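Local structure of exotoxin A (1IKP) at residues L299-S304 and G323-A328; V291-A296 and I329-E334; V368-P373 and A380-S385. The protein transfers ADP-ribose from NAD to elongation factor 2 of the host cell after binding to and entering that cell. The protein carries 2 engineered substitutions. All blocks are in the same frame, centred on the assembly; numbering follows the deposited sequence. Where two conformers were deposited one is given.

Contact 1: residues L299-S304 and G323-A328; sequences LAARLS and GDLGEA
L303 and L325 meet methyl to methyl: L303 CD1 lies 3.6 Å from L325 CD2, and this pair is the tight part of the contact. The two side chains cross obliquely. With its CG anti to the backbone N (chi1 173°), L325 directs the branch away from helix 323-331, so that CD2 is the methyl that meets L303. The same CD2 also meets the methyl of A301, more loosely, with A301 CB 4.2 Å away. No hydrogen bond joins the two segments, and only 78 Å² is buried between them, so the join is a small apolar one. Its loose side is the turn at A301 and R302, both exposed. There R302 leaves the helical path with positive phi (64°) in a Schellman motif, its N bonded to L299 O at 3.1 Å. That reversal brings L303 back to face L325. On the inner side L325 also packs on L294 of helix 282-300. The contact thus joins the turn after helix 282-300 to helix 323-331, with V311 of helix 308-317 packed against both leucines, in the all-helical middle domain generally assigned to translocation.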
loop_
_atom_site.group_PDB
_atom_site.type_symbol
_atom_site.label_atom_id
_atom_site.label_comp_id
_atom_site.label_asym_id
_atom_site.label_seq_id
_atom_site.Cartn_x
_atom_site.Cartn_y
_atom_site.Cartn_z
ATOM N N LEU A 299 -11.814 7.738 17.090
ATOM C CA LEU A 299 -10.616 8.108 17.835
ATOM C C LEU A 299 -10.880 9.316 18.742
ATOM O O LEU A 299 -10.402 9.354 19.870
ATOM C CB LEU A 299 -9.479 8.422 16.864
ATOM C CG LEU A 299 -8.899 7.221 16.111
ATOM C CD1 LEU A 299 -8.061 7.724 14.931
ATOM C CD2 LEU A 299 -8.066 6.355 17.055
ATOM N N ALA A 300 -11.650 10.278 18.248
ATOM C CA ALA A 300 -11.964 11.488 19.017
ATOM C C ALA A 300 -12.929 11.197 20.161
ATOM O O ALA A 300 -13.004 11.960 21.134
ATOM C CB ALA A 300 -12.550 12.547 18.102
ATOM N N ALA A 301 -13.674 10.104 20.040
ATOM C CA ALA A 301 -14.625 9.720 21.079
ATOM C C ALA A 301 -13.879 9.068 22.234
ATOM O O ALA A 301 -14.478 8.739 23.252
ATOM C CB ALA A 301 -15.666 8.759 20.520
ATOM N N ARG A 302 -12.574 8.874 22.059
ATOM C CA ARG A 302 -11.721 8.285 23.085
ATOM C C ARG A 302 -12.082 6.831 23.412
ATOM O O ARG A 302 -11.948 6.391 24.557
ATOM C CB ARG A 302 -11.801 9.137 24.355
ATOM C CG ARG A 302 -10.608 9.026 25.288
ATOM C CD ARG A 302 -9.358 9.637 24.669
ATOM N NE ARG A 302 -8.355 9.968 25.680
ATOM C CZ ARG A 302 -8.521 10.894 26.621
ATOM N NH1 ARG A 302 -9.651 11.587 26.682
ATOM N NH2 ARG A 302 -7.557 11.128 27.501
ATOM N N LEU A 303 -12.530 6.086 22.404
ATOM C CA LEU A 303 -12.918 4.688 22.580
ATOM C C LEU A 303 -11.822 3.697 22.209
ATOM O O LEU A 303 -11.149 3.872 21.194
ATOM C CB LEU A 303 -14.136 4.376 21.716
ATOM C CG LEU A 303 -15.490 4.938 22.134
ATOM C CD1 LEU A 303 -16.414 4.992 20.929
ATOM C CD2 LEU A 303 -16.066 4.061 23.243
ATOM N N SER A 304 -11.651 2.657 23.016
ATOM C CA SER A 304 -10.658 1.635 22.720
ATOM C C SER A 304 -11.192 0.752 21.593
ATOM O O SER A 304 -12.388 0.435 21.539
ATOM C CB SER A 304 -10.382 0.769 23.946
ATOM O OG SER A 304 -11.546 0.079 24.379
ATOM N N GLY A 323 -24.113 10.258 19.364
ATOM C CA GLY A 323 -23.709 11.552 18.845
ATOM C C GLY A 323 -23.221 11.517 17.406
ATOM O O GLY A 323 -23.844 10.893 16.548
ATOM N N ASP A 324 -22.106 12.191 17.140
ATOM C CA ASP A 324 -21.542 12.236 15.795
ATOM C C ASP A 324 -21.136 10.844 15.325
ATOM O O ASP A 324 -21.511 10.420 14.233
ATOM C CB ASP A 324 -20.332 13.170 15.766
ATOM C CG ASP A 324 -20.702 14.606 16.082
ATOM O OD1 ASP A 324 -19.792 15.458 16.166
ATOM O OD2 ASP A 324 -21.913 14.877 16.244
ATOM N N LEU A 325 -20.387 10.137 16.162
ATOM C CA LEU A 325 -19.938 8.787 15.831
ATOM C C LEU A 325 -21.117 7.842 15.653
ATOM O O LEU A 325 -21.147 7.035 14.721
ATOM C CB LEU A 325 -19.016 8.241 16.921
ATOM C CG LEU A 325 -18.646 6.768 16.724
ATOM C CD1 LEU A 325 -17.863 6.605 15.412
ATOM C CD2 LEU A 325 -17.837 6.270 17.903
ATOM N N GLY A 326 -22.094 7.946 16.549
ATOM C CA GLY A 326 -23.259 7.089 16.450
ATOM C C GLY A 326 -24.037 7.345 15.177
ATOM O O GLY A 326 -24.505 6.416 14.529
ATOM N N GLU A 327 -24.180 8.613 14.813
ATOM C CA GLU A 327 -24.913 8.973 13.612
ATOM C C GLU A 327 -24.140 8.538 12.367
ATOM O O GLU A 327 -24.731 8.088 11.391
ATOM C CB GLU A 327 -25.146 10.486 13.572
ATOM C CG GLU A 327 -26.204 10.923 12.584
ATOM C CD GLU A 327 -27.533 10.239 12.830
ATOM O OE1 GLU A 327 -27.933 10.128 14.010
ATOM O OE2 GLU A 327 -28.179 9.816 11.849
ATOM N N ALA A 328 -22.819 8.683 12.412
ATOM C CA ALA A 328 -21.975 8.300 11.285
ATOM C C ALA A 328 -22.159 6.811 11.021
ATOM O O ALA A 328 -22.278 6.392 9.872
ATOM C CB ALA A 328 -20.516 8.606 11.598
#

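Contact 2: residues V291-A296 and I329-E334; sequences VQRLVA and IREQPE
L294 and I329 pack at about a right angle to each other, with L294 CD1 3.9 Å from I329 CG1. In L294 the CG is anti to the backbone N (chi1 177°), a rotamer that extends the branch out from helix 282-300 and presents CD1 to the neighbouring helix. I329 does not aim its CB straight at L294. Its CG1 arm, lying beside the backbone N and anti to the carbonyl carbon (chi1 -68°), instead brings the methylene across, so the meeting is a methyl against the flank of a chain. These two residues are the nearest CA pair across the segments, at 7.5 Å. At the preceding residue, R293 is almost fully extended, with chi1 to chi3 all near 170°, and its NH1 stops 4.2 Å from E331 OE1. The carboxylate lies oblique to the guanidinium plane. I329 also rests on V311, A315 and L316 of helix 308-317, while L294 reaches A336 and L340 of helix 333-351; Q332, at the N-cap position of that helix, marks the break between the two helices of its segment. All belong to the helical middle domain, thought to serve translocation. With no hydrogen bond across it, the contact depends on buried apolar side chains. On the solvent-exposed side the opposite charges of R293 and E331, too far apart for a salt bridge, may add a mild attraction.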
loop_
_atom_site.group_PDB
_atom_site.type_symbol
_atom_site.label_atom_id
_atom_site.label_comp_id
_atom_site.label_asym_id
_atom_site.label_seq_id
_atom_site.Cartn_x
_atom_site.Cartn_y
_atom_site.Cartn_z
ATOM N N VAL A 291 -15.342 7.325 5.332
ATOM C CA VAL A 291 -14.582 6.364 6.124
ATOM C C VAL A 291 -13.506 7.054 6.964
ATOM O O VAL A 291 -13.293 6.692 8.123
ATOM C CB VAL A 291 -13.951 5.280 5.209
ATOM C CG1 VAL A 291 -12.897 4.482 5.973
ATOM C CG2 VAL A 291 -15.038 4.328 4.714
ATOM N N GLN A 292 -12.822 8.029 6.364
ATOM C CA GLN A 292 -11.788 8.783 7.060
ATOM C C GLN A 292 -12.415 9.448 8.291
ATOM O O GLN A 292 -11.898 9.328 9.406
ATOM C CB GLN A 292 -11.194 9.847 6.122
ATOM C CG GLN A 292 -10.083 10.692 6.745
ATOM C CD GLN A 292 -9.590 11.801 5.822
ATOM O OE1 GLN A 292 -8.444 12.245 5.928
ATOM N NE2 GLN A 292 -10.448 12.255 4.924
ATOM N N ARG A 293 -13.539 10.126 8.076
ATOM C CA ARG A 293 -14.244 10.823 9.147
ATOM C C ARG A 293 -14.714 9.881 10.249
ATOM O O ARG A 293 -14.628 10.203 11.432
ATOM C CB ARG A 293 -15.436 11.587 8.564
ATOM C CG ARG A 293 -16.381 12.179 9.596
ATOM C CD ARG A 293 -17.308 13.199 8.957
ATOM N NE ARG A 293 -18.396 13.588 9.849
ATOM C CZ ARG A 293 -19.421 12.802 10.160
ATOM N NH1 ARG A 293 -19.502 11.581 9.649
ATOM N NH2 ARG A 293 -20.367 13.235 10.982
ATOM N N LEU A 294 -15.200 8.712 9.856
ATOM C CA LEU A 294 -15.682 7.737 10.818
ATOM C C LEU A 294 -14.580 7.282 11.760
ATOM O O LEU A 294 -14.764 7.241 12.975
ATOM C CB LEU A 294 -16.270 6.542 10.094
ATOM C CG LEU A 294 -16.736 5.416 11.000
ATOM C CD1 LEU A 294 -17.868 5.881 11.934
ATOM C CD2 LEU A 294 -17.218 4.292 10.111
ATOM N N VAL A 295 -13.419 6.937 11.208
ATOM C CA VAL A 295 -12.324 6.504 12.055
ATOM C C VAL A 295 -11.885 7.658 12.955
ATOM O O VAL A 295 -11.582 7.437 14.117
ATOM C CB VAL A 295 -11.121 6.009 11.196
ATOM C CG1 VAL A 295 -9.934 5.661 12.079
ATOM C CG2 VAL A 295 -11.538 4.778 10.400
ATOM N N ALA A 296 -11.864 8.876 12.418
ATOM C CA ALA A 296 -11.468 10.048 13.211
ATOM C C ALA A 296 -12.432 10.223 14.384
ATOM O O ALA A 296 -12.007 10.414 15.524
ATOM C CB ALA A 296 -11.473 11.291 12.354
ATOM N N ILE A 329 -22.188 6.031 12.098
ATOM C CA ILE A 329 -22.367 4.581 12.019
ATOM C C ILE A 329 -23.737 4.222 11.462
ATOM O O ILE A 329 -23.850 3.423 10.531
ATOM C CB ILE A 329 -22.183 3.922 13.413
ATOM C CG1 ILE A 329 -20.711 4.037 13.835
ATOM C CG2 ILE A 329 -22.657 2.477 13.390
ATOM C CD1 ILE A 329 -20.443 3.596 15.235
ATOM N N ARG A 330 -24.781 4.825 12.019
ATOM C CA ARG A 330 -26.130 4.551 11.552
ATOM C C ARG A 330 -26.317 4.994 10.098
ATOM O O ARG A 330 -27.135 4.429 9.378
ATOM C CB ARG A 330 -27.164 5.246 12.459
ATOM C CG ARG A 330 -27.347 4.609 13.843
ATOM C CD ARG A 330 -28.518 5.265 14.597
ATOM N NE ARG A 330 -28.277 6.683 14.822
ATOM C CZ ARG A 330 -27.592 7.172 15.847
ATOM N NH1 ARG A 330 -27.084 6.359 16.761
ATOM N NH2 ARG A 330 -27.378 8.479 15.937
ATOM N N GLU A 331 -25.553 5.996 9.662
ATOM C CA GLU A 331 -25.657 6.487 8.283
ATOM C C GLU A 331 -25.176 5.488 7.226
ATOM O O GLU A 331 -25.673 5.482 6.101
ATOM C CB GLU A 331 -24.865 7.789 8.112
ATOM C CG GLU A 331 -25.461 9.004 8.801
ATOM C CD GLU A 331 -24.676 10.273 8.514
ATOM O OE1 GLU A 331 -23.452 10.291 8.763
ATOM O OE2 GLU A 331 -25.286 11.256 8.042
ATOM N N GLN A 332 -24.198 4.663 7.593
ATOM C CA GLN A 332 -23.625 3.662 6.687
ATOM C C GLN A 332 -23.203 2.464 7.537
ATOM O O GLN A 332 -22.023 2.266 7.802
ATOM C CB GLN A 332 -22.393 4.238 5.982
ATOM C CG GLN A 332 -22.671 5.447 5.105
ATOM C CD GLN A 332 -23.441 5.094 3.847
ATOM O OE1 GLN A 332 -23.874 5.976 3.105
ATOM N NE2 GLN A 332 -23.609 3.799 3.596
ATOM N N PRO A 333 -24.170 1.645 7.974
ATOM C CA PRO A 333 -23.897 0.473 8.806
ATOM C C PRO A 333 -22.767 -0.471 8.392
ATOM O O PRO A 333 -21.869 -0.738 9.186
ATOM C CB PRO A 333 -25.252 -0.226 8.855
ATOM C CG PRO A 333 -26.200 0.928 8.836
ATOM C CD PRO A 333 -25.621 1.788 7.741
ATOM N N GLU A 334 -22.820 -0.990 7.171
ATOM C CA GLU A 334 -21.797 -1.936 6.734
ATOM C C GLU A 334 -20.469 -1.268 6.425
ATOM O O GLU A 334 -19.416 -1.844 6.703
ATOM C CB GLU A 334 -22.290 -2.731 5.523
ATOM C CG GLU A 334 -23.599 -3.481 5.771
ATOM C CD GLU A 334 -23.486 -4.598 6.797
ATOM O OE1 GLU A 334 -24.529 -5.219 7.101
ATOM O OE2 GLU A 334 -22.375 -4.869 7.296
#

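Contact 3: residues V368-P373 and A380-S385; sequences VSLTCP and AGPADS
L370 sets both methyls against one side of G381: CD1 is 3.6 Å from G381 N, and CD2 is 3.7 Å from G381 CA. CD2 also meets the proline ring, 4.1 Å from P382 CD, the leucine branch and the ring running alongside each other in opposed senses. G381, lacking a side chain, lets L370 come up to its backbone N and CA. At the other end of the contact V368 closes on S385, with CG2 3.9 Å from S385 CB, and CG1 is near it too. No hydrogen bond crosses between the segments, and 180 Å² is buried.

A second shell sets these groups. P382 O accepts both S385 N, at 2.9 Å, and S385 OG, at 2.6 Å. The hydroxyl bond lies in the carbonyl plane on a lone pair, at a C=O...donor angle of 141°; with OG between the backbone N and the carbonyl carbon (chi1 68°), it is turned back to that oxygen while CB stays against V368. D384 O is bonded by R247, and D384 OD1 by T90. On the strand side, V368 and L370 make backbone bonds to strand 389-393, S369 bonds H246 of strand 245-248, and C372 is tied to C379 by a disulfide. Segment 380-385 is part of the connection from strand 367-371 to the parallel strand 389-393; it doubles back along the first strand and holds a 3-10 turn at 383-385. With the disulfide closing its start, this is a crossover without a helix, at one end of a mixed sheet.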
loop_
_atom_site.group_PDB
_atom_site.type_symbol
_atom_site.label_atom_id
_atom_site.label_comp_id
_atom_site.label_asym_id
_atom_site.label_seq_id
_atom_site.Cartn_x
_atom_site.Cartn_y
_atom_site.Cartn_z
ATOM N N VAL A 368 4.053 3.013 6.744
ATOM C CA VAL A 368 5.124 2.344 5.993
ATOM C C VAL A 368 4.452 1.292 5.115
ATOM O O VAL A 368 3.773 0.385 5.632
ATOM C CB VAL A 368 6.125 1.690 6.951
ATOM C CG1 VAL A 368 7.036 0.737 6.168
ATOM C CG2 VAL A 368 6.989 2.778 7.617
ATOM N N SER A 369 4.627 1.432 3.806
ATOM C CA SER A 369 4.014 0.532 2.821
ATOM C C SER A 369 5.096 -0.302 2.157
ATOM O O SER A 369 6.051 0.237 1.618
ATOM C CB SER A 369 3.254 1.354 1.783
ATOM O OG SER A 369 2.262 2.181 2.425
ATOM N N LEU A 370 4.920 -1.615 2.181
ATOM C CA LEU A 370 5.914 -2.538 1.656
ATOM C C LEU A 370 5.473 -3.228 0.381
ATOM O O LEU A 370 4.307 -3.612 0.240
ATOM C CB LEU A 370 6.198 -3.599 2.703
ATOM C CG LEU A 370 6.508 -3.082 4.107
ATOM C CD1 LEU A 370 6.636 -4.268 5.053
ATOM C CD2 LEU A 370 7.814 -2.273 4.084
ATOM N N THR A 371 6.395 -3.359 -0.568
ATOM C CA THR A 371 6.136 -4.056 -1.827
ATOM C C THR A 371 6.626 -5.476 -1.531
ATOM O O THR A 371 7.828 -5.779 -1.588
ATOM C CB THR A 371 6.951 -3.413 -2.946
ATOM O OG1 THR A 371 6.482 -2.071 -3.119
ATOM C CG2 THR A 371 6.779 -4.176 -4.248
ATOM N N CYS A 372 5.697 -6.368 -1.230
ATOM C CA CYS A 372 6.067 -7.703 -0.786
ATOM C C CYS A 372 6.076 -8.823 -1.797
ATOM O O CYS A 372 5.116 -8.994 -2.514
ATOM C CB CYS A 372 5.105 -8.120 0.334
ATOM S SG CYS A 372 5.032 -6.962 1.746
ATOM N N PRO A 373 7.176 -9.594 -1.854
ATOM C CA PRO A 373 7.256 -10.723 -2.784
ATOM C C PRO A 373 6.246 -11.764 -2.298
ATOM O O PRO A 373 6.142 -11.993 -1.095
ATOM C CB PRO A 373 8.689 -11.219 -2.605
ATOM C CG PRO A 373 9.446 -9.989 -2.212
ATOM C CD PRO A 373 8.488 -9.311 -1.246
ATOM N N ALA A 380 8.676 -8.240 6.093
ATOM C CA ALA A 380 9.041 -7.344 7.183
ATOM C C ALA A 380 9.536 -6.008 6.668
ATOM O O ALA A 380 10.182 -5.931 5.625
ATOM C CB ALA A 380 10.111 -7.998 8.060
ATOM N N GLY A 381 9.221 -4.958 7.416
ATOM C CA GLY A 381 9.657 -3.638 7.018
ATOM C C GLY A 381 11.016 -3.326 7.623
ATOM O O GLY A 381 11.621 -4.178 8.294
ATOM N N PRO A 382 11.524 -2.109 7.394
ATOM C CA PRO A 382 12.819 -1.638 7.909
ATOM C C PRO A 382 12.849 -1.691 9.430
ATOM O O PRO A 382 11.815 -1.620 10.076
ATOM C CB PRO A 382 12.890 -0.194 7.415
ATOM C CG PRO A 382 12.147 -0.239 6.129
ATOM C CD PRO A 382 10.953 -1.140 6.433
ATOM N N ALA A 383 14.040 -1.789 10.010
ATOM C CA ALA A 383 14.142 -1.830 11.468
ATOM C C ALA A 383 13.499 -0.573 12.071
ATOM O O ALA A 383 12.870 -0.636 13.134
ATOM C CB ALA A 383 15.611 -1.937 11.892
ATOM N N ASP A 384 13.633 0.552 11.367
ATOM C CA ASP A 384 13.075 1.842 11.799
ATOM C C ASP A 384 11.560 1.944 11.653
ATOM O O ASP A 384 10.983 2.988 11.954
ATOM C CB ASP A 384 13.679 2.999 10.984
ATOM C CG ASP A 384 15.083 3.352 11.403
ATOM O OD1 ASP A 384 15.645 4.279 10.786
ATOM O OD2 ASP A 384 15.624 2.721 12.337
ATOM N N SER A 385 10.917 0.881 11.182
ATOM C CA SER A 385 9.466 0.939 10.981
ATOM C C SER A 385 8.609 0.412 12.122
ATOM O O SER A 385 7.388 0.373 12.000
ATOM C CB SER A 385 9.068 0.228 9.680
ATOM O OG SER A 385 9.274 -1.173 9.756
#

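How the contacts relate
Contacts 1 and 2 are neighbours, their centres 9 Å apart. Contact 2 joins helix 282-300 to helix 323-331, and contact 1 joins the turn just after the first helix to the second; along the chain contact 1 is nested within the loop that contact 2 closes. They share a continuous apolar seam, for L325 CD1 of contact 1 lies 3.6 Å from L294 CD1 of contact 2, and A328 CB is 3.8 Å from that same L294 CD1. Contact 3 follows later in the chain and stands apart, 31 Å from contact 1 and 29 Å from contact 2 between centres, with nearest atoms about 15 Å away in either case. No ligand forms part of any of the three.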